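Local atomic coordinates of putative aspartate aminotransferase (Thermus thermophilus, PDB entry 1IUG), a protein that probably works as a pyridoxal 5'-phosphate-dependent class-V aminotransferase, shuttling amino groups between amino acids such as aspartate and 2-oxo acids. Residues Y106-T111 against T132-L137; R274-R279 against A286-E291. One frame throughout, in Å; residues are numbered along the deposited sequence.

Contact 1 (Y106-T111 against T132-L137); sequences YPYGDT and TSTGAL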
ATOM      1  N   TYR A 106     -23.178   1.836  20.853  1.00 36.22           N
ATOM      2  CA  TYR A 106     -23.040   0.971  22.013  1.00 35.46           C
ATOM      3  C   TYR A 106     -21.874   1.492  22.830  1.00 34.82           C
ATOM      4  O   TYR A 106     -20.946   2.091  22.285  1.00 36.05           O
ATOM      5  CB  TYR A 106     -22.731  -0.469  21.600  1.00 34.19           C
ATOM      6  CG  TYR A 106     -23.856  -1.164  20.891  1.00 33.08           C
ATOM      7  CD1 TYR A 106     -24.007  -1.048  19.514  1.00 32.21           C
ATOM      8  CD2 TYR A 106     -24.774  -1.941  21.597  1.00 32.42           C
ATOM      9  CE1 TYR A 106     -25.042  -1.685  18.853  1.00 33.05           C
ATOM     10  CE2 TYR A 106     -25.810  -2.584  20.947  1.00 31.46           C
ATOM     11  CZ  TYR A 106     -25.938  -2.453  19.573  1.00 32.23           C
ATOM     12  OH  TYR A 106     -26.945  -3.107  18.908  1.00 31.61           O
ATOM     13  N   PRO A 107     -21.933   1.327  24.158  1.00 34.42           N
ATOM     14  CA  PRO A 107     -20.832   1.796  25.003  1.00 34.97           C
ATOM     15  C   PRO A 107     -19.564   1.026  24.624  1.00 36.06           C
ATOM     16  O   PRO A 107     -19.626  -0.177  24.353  1.00 36.08           O
ATOM     17  CB  PRO A 107     -21.298   1.404  26.405  1.00 34.71           C
ATOM     18  CG  PRO A 107     -22.790   1.503  26.302  1.00 35.86           C
ATOM     19  CD  PRO A 107     -23.065   0.852  24.973  1.00 33.77           C
ATOM     20  N   TYR A 108     -18.433   1.723  24.551  1.00 35.86           N
ATOM     21  CA  TYR A 108     -17.170   1.072  24.218  1.00 36.56           C
ATOM     22  C   TYR A 108     -16.943  -0.080  25.193  1.00 35.14           C
ATOM     23  O   TYR A 108     -16.978   0.106  26.410  1.00 35.02           O
ATOM     24  CB  TYR A 108     -16.004   2.069  24.280  1.00 37.21           C
ATOM     25  CG  TYR A 108     -15.762   2.847  22.997  1.00 37.63           C
ATOM     26  CD1 TYR A 108     -14.463   3.093  22.547  1.00 39.16           C
ATOM     27  CD2 TYR A 108     -16.824   3.347  22.240  1.00 39.16           C
ATOM     28  CE1 TYR A 108     -14.225   3.820  21.379  1.00 39.45           C
ATOM     29  CE2 TYR A 108     -16.595   4.078  21.066  1.00 38.87           C
ATOM     30  CZ  TYR A 108     -15.294   4.310  20.646  1.00 39.61           C
ATOM     31  OH  TYR A 108     -15.057   5.043  19.505  1.00 41.78           O
ATOM     32  N   GLY A 109     -16.771  -1.280  24.646  1.00 34.83           N
ATOM     33  CA  GLY A 109     -16.569  -2.460  25.468  1.00 34.24           C
ATOM     34  C   GLY A 109     -17.702  -3.446  25.254  1.00 35.10           C
ATOM     35  O   GLY A 109     -17.575  -4.634  25.560  1.00 33.22           O
ATOM     36  N   ASP A 110     -18.817  -2.942  24.727  1.00 35.64           N
ATOM     37  CA  ASP A 110     -19.999  -3.756  24.448  1.00 37.96           C
ATOM     38  C   ASP A 110     -20.037  -4.213  22.993  1.00 35.30           C
ATOM     39  O   ASP A 110     -19.263  -3.742  22.161  1.00 34.19           O
ATOM     40  CB  ASP A 110     -21.280  -2.971  24.760  1.00 42.13           C
ATOM     41  CG  ASP A 110     -21.541  -2.829  26.250  1.00 47.32           C
ATOM     42  OD1 ASP A 110     -20.577  -2.621  27.021  1.00 52.10           O
ATOM     43  OD2 ASP A 110     -22.722  -2.918  26.651  1.00 50.60           O
ATOM     44  N   THR A 111     -20.932  -5.152  22.708  1.00 33.79           N
ATOM     45  CA  THR A 111     -21.113  -5.682  21.360  1.00 35.15           C
ATOM     46  C   THR A 111     -22.608  -5.737  21.052  1.00 35.56           C
ATOM     47  O   THR A 111     -23.436  -5.804  21.962  1.00 36.64           O
ATOM     48  CB  THR A 111     -20.508  -7.103  21.200  1.00 34.11           C
ATOM     49  OG1 THR A 111     -21.059  -7.981  22.189  1.00 34.21           O
ATOM     50  CG2 THR A 111     -18.993  -7.066  21.338  1.00 34.05           C
ATOM     51  N   THR A 132     -10.495  -4.186  18.157  1.00 25.42           N
ATOM     52  CA  THR A 132      -9.193  -4.013  18.791  1.00 23.81           C
ATOM     53  C   THR A 132      -9.079  -2.875  19.807  1.00 24.43           C
ATOM     54  O   THR A 132      -8.338  -2.989  20.794  1.00 24.79           O
ATOM     55  CB  THR A 132      -8.095  -3.852  17.729  1.00 23.34           C
ATOM     56  OG1 THR A 132      -8.373  -4.735  16.633  1.00 19.88           O
ATOM     57  CG2 THR A 132      -6.741  -4.212  18.316  1.00 21.01           C
ATOM     58  N   SER A 133      -9.818  -1.794  19.575  1.00 23.38           N
ATOM     59  CA  SER A 133      -9.792  -0.638  20.465  1.00 25.18           C
ATOM     60  C   SER A 133     -10.356  -0.938  21.850  1.00 26.45           C
ATOM     61  O   SER A 133      -9.946  -0.327  22.839  1.00 28.06           O
ATOM     62  CB  SER A 133     -10.555   0.533  19.842  1.00 25.36           C
ATOM     63  OG  SER A 133     -11.942   0.257  19.743  1.00 28.16           O
ATOM     64  N   THR A 134     -11.269  -1.901  21.933  1.00 27.19           N
ATOM     65  CA  THR A 134     -11.873  -2.243  23.218  1.00 27.91           C
ATOM     66  C   THR A 134     -11.543  -3.653  23.699  1.00 30.17           C
ATOM     67  O   THR A 134     -11.639  -3.944  24.896  1.00 31.39           O
ATOM     68  CB  THR A 134     -13.402  -2.087  23.166  1.00 26.57           C
ATOM     69  OG1 THR A 134     -13.953  -3.090  22.305  1.00 26.89           O
ATOM     70  CG2 THR A 134     -13.780  -0.706  22.634  1.00 24.28           C
ATOM     71  N   GLY A 135     -11.138  -4.514  22.768  1.00 30.97           N
ATOM     72  CA  GLY A 135     -10.821  -5.893  23.101  1.00 29.40           C
ATOM     73  C   GLY A 135     -12.066  -6.759  23.044  1.00 29.53           C
ATOM     74  O   GLY A 135     -12.065  -7.901  23.509  1.00 29.02           O
ATOM     75  N   ALA A 136     -13.126  -6.217  22.447  1.00 28.38           N
ATOM     76  CA  ALA A 136     -14.398  -6.917  22.333  1.00 28.84           C
ATOM     77  C   ALA A 136     -14.502  -7.828  21.115  1.00 29.08           C
ATOM     78  O   ALA A 136     -14.011  -7.503  20.032  1.00 29.06           O
ATOM     79  CB  ALA A 136     -15.548  -5.913  22.335  1.00 26.42           C
ATOM     80  N   LEU A 137     -15.170  -8.962  21.306  1.00 28.63           N
ATOM     81  CA  LEU A 137     -15.378  -9.934  20.244  1.00 28.49           C
ATOM     82  C   LEU A 137     -16.874 -10.056  19.979  1.00 29.76           C
ATOM     83  O   LEU A 137     -17.634 -10.462  20.857  1.00 30.32           O
ATOM     84  CB  LEU A 137     -14.828 -11.298  20.666  1.00 29.04           C
ATOM     85  CG  LEU A 137     -14.852 -12.405  19.610  1.00 27.64           C
ATOM     86  CD1 LEU A 137     -13.909 -12.038  18.474  1.00 26.22           C
ATOM     87  CD2 LEU A 137     -14.444 -13.730  20.236  1.00 25.59           C
TER
HETATM   88  O   HOH W   1     -16.555  -2.561  22.175  1.00 29.94           O
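Thr134 lies against Tyr108 and Gly109, where the type II beta turn from Pro107 to Asp110 meets the loop of a tiny hairpin, strands 130-131 and 136-137, beside the cofactor site. Thr132 begins the loop on the active-site side: its OG1 hydrogen-bonds O3 of the pyridoxal phosphate carried by the modified lysine at position 185. Ser133 OG is occupied by Glu131 and by the backbone N of Lys85, and Thr134 then turns to the other segment. Its methyl CG2 stands 3.7 Å from Gly109 N and approaches the Tyr108 ring obliquely, 3.9 Å from CD1. Its hydroxyl sits between the backbone N and the carbonyl carbon (chi1 68°), where OG1 can accept from Ala136 N at 3.2 Å, closing an ST turn, while donating to a water at 2.7 Å. That water also accepts from Gly109 N and donates to Asp110 O, so three groups grip it and it carries the polar link between the two segments. A valine here has no hydroxyl, and this would probably leave the water held from the turn alone and Ala136 N without this acceptor. Gly135, with phi at 87°, allows a G1 beta bulge in which it and Ala136 both face Glu131. The small Ala136 CB then rests 4.0 Å from Gly109 O and 3.8 Å from Thr111 CG2. At Leu137 it is the backbone that makes the contact: the same Thr111 methyl, CG2, reaches Leu137 O at 3.7 Å.

Contact 2 (R274-R279 against A286-E291); sequences RPVPKR and AFYLPE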
ATOM      1  N   ARG A 274      -9.776  -3.815  36.176  1.00 42.59           N
ATOM      2  CA  ARG A 274     -11.070  -4.168  35.610  1.00 43.40           C
ATOM      3  C   ARG A 274     -11.024  -4.240  34.086  1.00 41.22           C
ATOM      4  O   ARG A 274     -10.589  -3.295  33.428  1.00 39.77           O
ATOM      5  CB  ARG A 274     -12.131  -3.149  36.047  1.00 47.55           C
ATOM      6  CG  ARG A 274     -13.273  -3.746  36.856  1.00 54.47           C
ATOM      7  CD  ARG A 274     -14.016  -4.805  36.049  1.00 60.63           C
ATOM      8  NE  ARG A 274     -14.834  -5.683  36.883  1.00 64.73           N
ATOM      9  CZ  ARG A 274     -15.306  -6.865  36.489  1.00 67.34           C
ATOM     10  NH1 ARG A 274     -15.048  -7.319  35.267  1.00 67.89           N
ATOM     11  NH2 ARG A 274     -16.022  -7.606  37.326  1.00 68.96           N
ATOM     12  N   PRO A 275     -11.432  -5.387  33.511  1.00 39.89           N
ATOM     13  CA  PRO A 275     -11.455  -5.601  32.057  1.00 38.94           C
ATOM     14  C   PRO A 275     -12.458  -4.662  31.389  1.00 37.59           C
ATOM     15  O   PRO A 275     -13.483  -4.317  31.977  1.00 38.70           O
ATOM     16  CB  PRO A 275     -11.914  -7.055  31.936  1.00 38.75           C
ATOM     17  CG  PRO A 275     -11.372  -7.680  33.169  1.00 41.02           C
ATOM     18  CD  PRO A 275     -11.703  -6.650  34.220  1.00 39.48           C
ATOM     19  N   VAL A 276     -12.162  -4.257  30.159  1.00 36.00           N
ATOM     20  CA  VAL A 276     -13.041  -3.360  29.416  1.00 35.05           C
ATOM     21  C   VAL A 276     -14.214  -4.062  28.720  1.00 35.27           C
ATOM     22  O   VAL A 276     -15.359  -3.637  28.863  1.00 35.84           O
ATOM     23  CB  VAL A 276     -12.246  -2.517  28.387  1.00 32.81           C
ATOM     24  CG1 VAL A 276     -13.180  -1.628  27.584  1.00 31.78           C
ATOM     25  CG2 VAL A 276     -11.210  -1.676  29.100  1.00 31.53           C
ATOM     26  N   PRO A 277     -13.949  -5.152  27.973  1.00 36.71           N
ATOM     27  CA  PRO A 277     -15.030  -5.863  27.278  1.00 37.72           C
ATOM     28  C   PRO A 277     -15.752  -6.947  28.087  1.00 38.67           C
ATOM     29  O   PRO A 277     -15.281  -7.369  29.142  1.00 38.50           O
ATOM     30  CB  PRO A 277     -14.297  -6.476  26.093  1.00 36.85           C
ATOM     31  CG  PRO A 277     -13.000  -6.893  26.723  1.00 36.80           C
ATOM     32  CD  PRO A 277     -12.631  -5.701  27.588  1.00 35.02           C
ATOM     33  N   LYS A 278     -16.911  -7.370  27.580  1.00 40.81           N
ATOM     34  CA  LYS A 278     -17.717  -8.429  28.195  1.00 43.60           C
ATOM     35  C   LYS A 278     -17.333  -9.721  27.474  1.00 43.78           C
ATOM     36  O   LYS A 278     -17.221 -10.782  28.083  1.00 44.36           O
ATOM     37  CB  LYS A 278     -19.217  -8.177  27.980  1.00 46.08           C
ATOM     38  CG  LYS A 278     -19.738  -6.825  28.451  1.00 49.82           C
ATOM     39  CD  LYS A 278     -19.521  -6.620  29.950  1.00 53.84           C
ATOM     40  CE  LYS A 278     -20.050  -5.264  30.433  1.00 54.92           C
ATOM     41  NZ  LYS A 278     -20.666  -4.435  29.351  1.00 55.60           N
ATOM     42  N   ARG A 279     -17.190  -9.607  26.156  1.00 42.86           N
ATOM     43  CA  ARG A 279     -16.800 -10.703  25.279  1.00 43.76           C
ATOM     44  C   ARG A 279     -15.329 -10.474  24.969  1.00 42.04           C
ATOM     45  O   ARG A 279     -14.953  -9.420  24.451  1.00 41.44           O
ATOM     46  CB  ARG A 279     -17.611 -10.644  23.987  1.00 47.80           C
ATOM     47  CG  ARG A 279     -18.926 -11.399  24.009  1.00 52.20           C
ATOM     48  CD  ARG A 279     -18.714 -12.879  24.258  1.00 56.11           C
ATOM     49  NE  ARG A 279     -19.629 -13.693  23.457  1.00 57.89           N
ATOM     50  CZ  ARG A 279     -19.493 -13.915  22.151  1.00 58.53           C
ATOM     51  NH1 ARG A 279     -18.478 -13.385  21.475  1.00 56.37           N
ATOM     52  NH2 ARG A 279     -20.363 -14.693  21.522  1.00 60.48           N
ATOM     53  N   ALA A 286      -7.499  -5.533  27.251  1.00 33.07           N
ATOM     54  CA  ALA A 286      -7.764  -4.139  27.592  1.00 33.41           C
ATOM     55  C   ALA A 286      -8.153  -3.980  29.057  1.00 34.22           C
ATOM     56  O   ALA A 286      -9.002  -4.714  29.565  1.00 33.63           O
ATOM     57  CB  ALA A 286      -8.851  -3.576  26.685  1.00 34.09           C
ATOM     58  N   PHE A 287      -7.533  -3.007  29.723  1.00 33.80           N
ATOM     59  CA  PHE A 287      -7.795  -2.749  31.137  1.00 33.09           C
ATOM     60  C   PHE A 287      -8.128  -1.298  31.440  1.00 33.76           C
ATOM     61  O   PHE A 287      -7.606  -0.381  30.802  1.00 32.07           O
ATOM     62  CB  PHE A 287      -6.575  -3.114  31.989  1.00 32.56           C
ATOM     63  CG  PHE A 287      -6.191  -4.561  31.930  1.00 33.39           C
ATOM     64  CD1 PHE A 287      -5.079  -4.965  31.199  1.00 33.20           C
ATOM     65  CD2 PHE A 287      -6.925  -5.515  32.621  1.00 32.87           C
ATOM     66  CE1 PHE A 287      -4.701  -6.305  31.158  1.00 35.91           C
ATOM     67  CE2 PHE A 287      -6.558  -6.857  32.589  1.00 35.75           C
ATOM     68  CZ  PHE A 287      -5.442  -7.255  31.855  1.00 35.92           C
ATOM     69  N   TYR A 288      -8.993  -1.097  32.431  1.00 35.12           N
ATOM     70  CA  TYR A 288      -9.337   0.248  32.876  1.00 37.09           C
ATOM     71  C   TYR A 288      -8.221   0.647  33.839  1.00 37.26           C
ATOM     72  O   TYR A 288      -7.784  -0.167  34.659  1.00 35.02           O
ATOM     73  CB  TYR A 288     -10.675   0.262  33.628  1.00 36.35           C
ATOM     74  CG  TYR A 288     -11.892   0.346  32.739  1.00 37.92           C
ATOM     75  CD1 TYR A 288     -12.757  -0.741  32.605  1.00 37.09           C
ATOM     76  CD2 TYR A 288     -12.185   1.514  32.037  1.00 38.28           C
ATOM     77  CE1 TYR A 288     -13.887  -0.666  31.792  1.00 36.88           C
ATOM     78  CE2 TYR A 288     -13.312   1.600  31.220  1.00 39.17           C
ATOM     79  CZ  TYR A 288     -14.157   0.503  31.104  1.00 38.58           C
ATOM     80  OH  TYR A 288     -15.267   0.578  30.295  1.00 40.34           O
ATOM     81  N   LEU A 289      -7.722   1.870  33.698  1.00 39.11           N
ATOM     82  CA  LEU A 289      -6.670   2.372  34.574  1.00 42.87           C
ATOM     83  C   LEU A 289      -7.193   2.501  36.002  1.00 45.63           C
ATOM     84  O   LEU A 289      -8.346   2.877  36.215  1.00 44.79           O
ATOM     85  CB  LEU A 289      -6.182   3.743  34.094  1.00 42.21           C
ATOM     86  CG  LEU A 289      -5.184   3.799  32.938  1.00 40.65           C
ATOM     87  CD1 LEU A 289      -5.057   5.228  32.446  1.00 41.47           C
ATOM     88  CD2 LEU A 289      -3.836   3.264  33.388  1.00 38.29           C
ATOM     89  N   PRO A 290      -6.364   2.141  36.998  1.00 49.55           N
ATOM     90  CA  PRO A 290      -6.783   2.241  38.399  1.00 52.02           C
ATOM     91  C   PRO A 290      -7.042   3.704  38.748  1.00 54.56           C
ATOM     92  O   PRO A 290      -6.523   4.612  38.090  1.00 55.22           O
ATOM     93  CB  PRO A 290      -5.571   1.704  39.158  1.00 52.34           C
ATOM     94  CG  PRO A 290      -4.952   0.751  38.189  1.00 52.19           C
ATOM     95  CD  PRO A 290      -5.041   1.504  36.890  1.00 50.37           C
ATOM     96  N   GLU A 291      -7.848   3.928  39.779  1.00 56.76           N
ATOM     97  CA  GLU A 291      -8.183   5.279  40.210  1.00 58.58           C
ATOM     98  C   GLU A 291      -6.941   6.065  40.645  1.00 57.63           C
ATOM     99  O   GLU A 291      -6.153   5.590  41.465  1.00 57.82           O
ATOM    100  CB  GLU A 291      -9.192   5.223  41.361  1.00 60.94           C
ATOM    101  CG  GLU A 291      -9.922   6.530  41.612  1.00 65.33           C
ATOM    102  CD  GLU A 291     -10.754   6.967  40.418  1.00 67.96           C
ATOM    103  OE1 GLU A 291     -11.697   6.233  40.046  1.00 69.01           O
ATOM    104  OE2 GLU A 291     -10.458   8.041  39.849  1.00 69.08           O
TER
HETATM  105  O   HOH W   2      -9.109  -1.113  36.787  1.00 34.52           O
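Arg274 O takes the N-H of Tyr288 at 2.9 Å in a nearly straight bond, 165° at the hydrogen, with the donor almost in line with the C=O. The same oxygen lies at the edge of the Tyr288 ring, 3.4 Å from CD1. In place of the return bond, a water accepts from Arg274 N and donates to Tyr288 O at 2.7 Å. Pro275, which has no N-H to give, sits opposite Phe287 in an antiparallel non-hydrogen-bonded pair; the side chains of the pair diverge, and the Phe287 ring meets those of Tyr265 and Phe321. One residue on, Val276 N bonds Ala286 O at 3.2 Å, approaching from above the carbonyl plane, 48° out of it, as the chain bends off the strand. Val276 touches both Ala286 and Tyr288. Its CG2 lies over the centre of the Tyr288 ring, 4.0 Å from the centroid, in a CH-pi contact, and also touches Ala286 CB at 3.9 Å. With CG1 anti to the backbone N (chi1 178°), the other methyl is the one turned to the ring face, while CG1 comes near only the hydroxyl, OH. Pro277 CD adds a looser contact to Ala286 CB at 4.4 Å. Ala286 also packs on Arg322, predicted to bind substrate, in the next strand, 320-323. The whole is a short, irregular antiparallel beta hairpin whose weakly bonded strand 274-275 forms one edge, within this chain, of the mixed sheet of the small domain, as in fold type I aminotransferases.

In the fold
Contact 2 is the more deeply buried of the two, although its Arg274 end is exposed; contact 1 is partly buried and lies nearer the centre of the chain. Their centres are 11 Å apart and they meet directly. Contact 2 ties neighbouring strands of one sheet by direct backbone bonds and an apolar cluster, whereas contact 1 joins a turn to the loop and second strand of a small hairpin in the cofactor-binding part, with methyl contacts and a bridging water. A salt bridge from Asp110 OD1 to Lys278 NZ, 3.0 Å long, and a probable hydrogen bond from Leu137 N to Arg279 O connect them. Thr134 O also packs against Ala286 CB, and both contacts lie close to Arg322.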